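PDB 4XLZ: uncharacterized protein from Pyrococcus furiosus, which probably removes an acetyl group from N,N'-diacetylchitobiose as a metal-dependent deacetylase of carbohydrate esterase family 14. Local coordinates for residues H82-A85 with L86-R90. Sequence-based numbering, arbitrary orientation.
Sequences HELA and LIRRR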
loop_
_atom_site.group_PDB
_atom_site.type_symbol
_atom_site.label_atom_id
_atom_site.label_comp_id
_atom_site.label_asym_id
_atom_site.label_seq_id
_atom_site.Cartn_x
_atom_site.Cartn_y
_atom_site.Cartn_z
ATOM N N HIS A 82 21.736 -3.364 11.713
ATOM C CA HIS A 82 21.947 -4.807 11.576
ATOM C C HIS A 82 22.736 -5.396 12.780
ATOM O O HIS A 82 22.338 -6.415 13.383
ATOM C CB HIS A 82 22.713 -5.144 10.303
ATOM C CG HIS A 82 22.110 -4.575 9.072
ATOM N ND1 HIS A 82 20.826 -4.920 8.687
ATOM C CD2 HIS A 82 22.582 -3.740 8.131
ATOM C CE1 HIS A 82 20.548 -4.287 7.579
ATOM N NE2 HIS A 82 21.567 -3.568 7.194
ATOM N N GLU A 83 23.845 -4.675 13.048
ATOM C CA GLU A 83 24.588 -5.068 14.235
ATOM C C GLU A 83 23.822 -4.963 15.536
ATOM O O GLU A 83 23.811 -5.871 16.371
ATOM C CB GLU A 83 25.941 -4.363 14.332
ATOM C CG GLU A 83 26.831 -5.000 15.450
ATOM C CD GLU A 83 28.298 -4.461 15.410
ATOM O OE1 GLU A 83 28.631 -3.591 14.560
ATOM O OE2 GLU A 83 29.075 -5.024 16.298
ATOM N N LEU A 84 23.041 -3.855 15.694
ATOM C CA LEU A 84 22.189 -3.696 16.866
ATOM C C LEU A 84 21.231 -4.849 16.997
ATOM O O LEU A 84 20.950 -5.391 18.035
ATOM C CB LEU A 84 21.519 -2.346 16.831
ATOM C CG LEU A 84 20.635 -2.166 17.990
ATOM C CD1 LEU A 84 21.448 -2.154 19.392
ATOM C CD2 LEU A 84 20.027 -0.724 17.857
ATOM N N ALA A 85 20.575 -5.207 15.845
ATOM C CA ALA A 85 19.593 -6.255 15.968
ATOM C C ALA A 85 20.173 -7.602 16.430
ATOM O O ALA A 85 19.559 -8.324 17.210
ATOM C CB ALA A 85 18.895 -6.432 14.536
ATOM N N LEU A 86 21.421 -7.861 15.912
ATOM C CA LEU A 86 22.015 -9.098 16.363
ATOM C C LEU A 86 22.377 -9.044 17.876
ATOM O O LEU A 86 22.131 -10.037 18.592
ATOM C CB LEU A 86 23.290 -9.272 15.506
ATOM C CG LEU A 86 24.145 -10.474 15.824
ATOM C CD1 LEU A 86 23.379 -11.753 15.583
ATOM C CD2 LEU A 86 25.428 -10.395 14.975
ATOM N N ILE A 87 22.869 -7.860 18.289
ATOM C CA ILE A 87 23.180 -7.693 19.726
ATOM C C ILE A 87 21.927 -7.847 20.572
ATOM O O ILE A 87 21.870 -8.533 21.639
ATOM C CB ILE A 87 23.778 -6.304 19.962
ATOM C CG1 ILE A 87 25.220 -6.239 19.400
ATOM C CG2 ILE A 87 23.703 -5.866 21.467
ATOM C CD1 ILE A 87 25.717 -4.803 19.222
ATOM N N ARG A 88 20.788 -7.254 20.120
ATOM C CA ARG A 88 19.569 -7.373 20.883
ATOM C C ARG A 88 18.925 -8.725 20.968
ATOM O O ARG A 88 18.214 -9.052 21.967
ATOM C CB ARG A 88 18.539 -6.333 20.359
ATOM C CG ARG A 88 19.107 -4.911 20.609
ATOM C CD ARG A 88 18.049 -3.783 20.233
ATOM N NE ARG A 88 16.965 -3.793 21.198
ATOM C CZ ARG A 88 15.984 -2.818 21.227
ATOM N NH1 ARG A 88 16.051 -1.899 20.240
ATOM N NH2 ARG A 88 15.020 -2.851 22.161
ATOM N N ARG A 89 19.177 -9.606 19.922
ATOM C CA ARG A 89 18.678 -10.961 20.039
ATOM C C ARG A 89 19.403 -11.694 21.192
ATOM O O ARG A 89 18.719 -12.368 21.968
ATOM C CB ARG A 89 18.959 -11.650 18.681
ATOM C CG ARG A 89 18.436 -13.057 18.836
ATOM C CD ARG A 89 18.926 -13.778 17.612
ATOM N NE ARG A 89 18.225 -13.108 16.496
ATOM C CZ ARG A 89 17.337 -13.699 15.685
ATOM N NH1 ARG A 89 17.083 -15.058 15.789
ATOM N NH2 ARG A 89 16.760 -12.908 14.782
ATOM N N ARG A 90 20.704 -11.455 21.243
ATOM C CA ARG A 90 21.435 -12.128 22.365
ATOM C C ARG A 90 21.033 -11.551 23.755
ATOM O O ARG A 90 20.871 -12.307 24.708
ATOM C CB ARG A 90 22.912 -11.902 22.158
ATOM C CG ARG A 90 23.360 -12.577 20.866
ATOM C CD ARG A 90 24.628 -12.054 20.235
ATOM N NE ARG A 90 25.028 -12.878 19.048
ATOM C CZ ARG A 90 26.188 -12.731 18.401
ATOM N NH1 ARG A 90 27.073 -11.788 18.804
ATOM N NH2 ARG A 90 26.449 -13.501 17.340
#
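L84 and R88, one turn apart near the start of helix 81-99, are a worked example of i to i+4 side-chain packing on an alpha-helix. This helix is the crossover of a beta-alpha-beta unit, linking the parallel strands 61-68 and 103-109. L84 holds CG anti to its own nitrogen (chi1 179°), and this brings CG and CD1 against the aliphatic part of R88; CG lies 3.8 Å from R88 CD. The arginine packs its methylenes on the leucine and, with a bend at chi3 of 70°, carries its guanidinium onward to the backbone oxygens of P41 and G70, both of which it hydrogen-bonds. D42 adds a long, weak ion pair. P41 and D42 lie in the chain between H40 and D43, which together with H151 bind the cadmium ion. With an alanine at L84, CG and CD1 would be gone, and the R88 methylenes would probably lose their packing on this side and be freer to shift.

The main chain repeats the same spacing. R88 N donates to L84 O at 2.8 Å, and I87 N to E83 O at 2.9 Å. L86 N bonds in the same way to H82 O, and R89 N to A85 O. The same i to i+4 spacing brings I87 CD1 to within 3.9 Å of E83 CG, where the two side chains slant across one another. Around the helix, L86 and E83 pack on E83 and L86 of a second subunit, while R89 makes a cation-pi contact with W106. Further along, L86 CG sits over the centre of the R90 guanidinium, 3.9 Å above its plane.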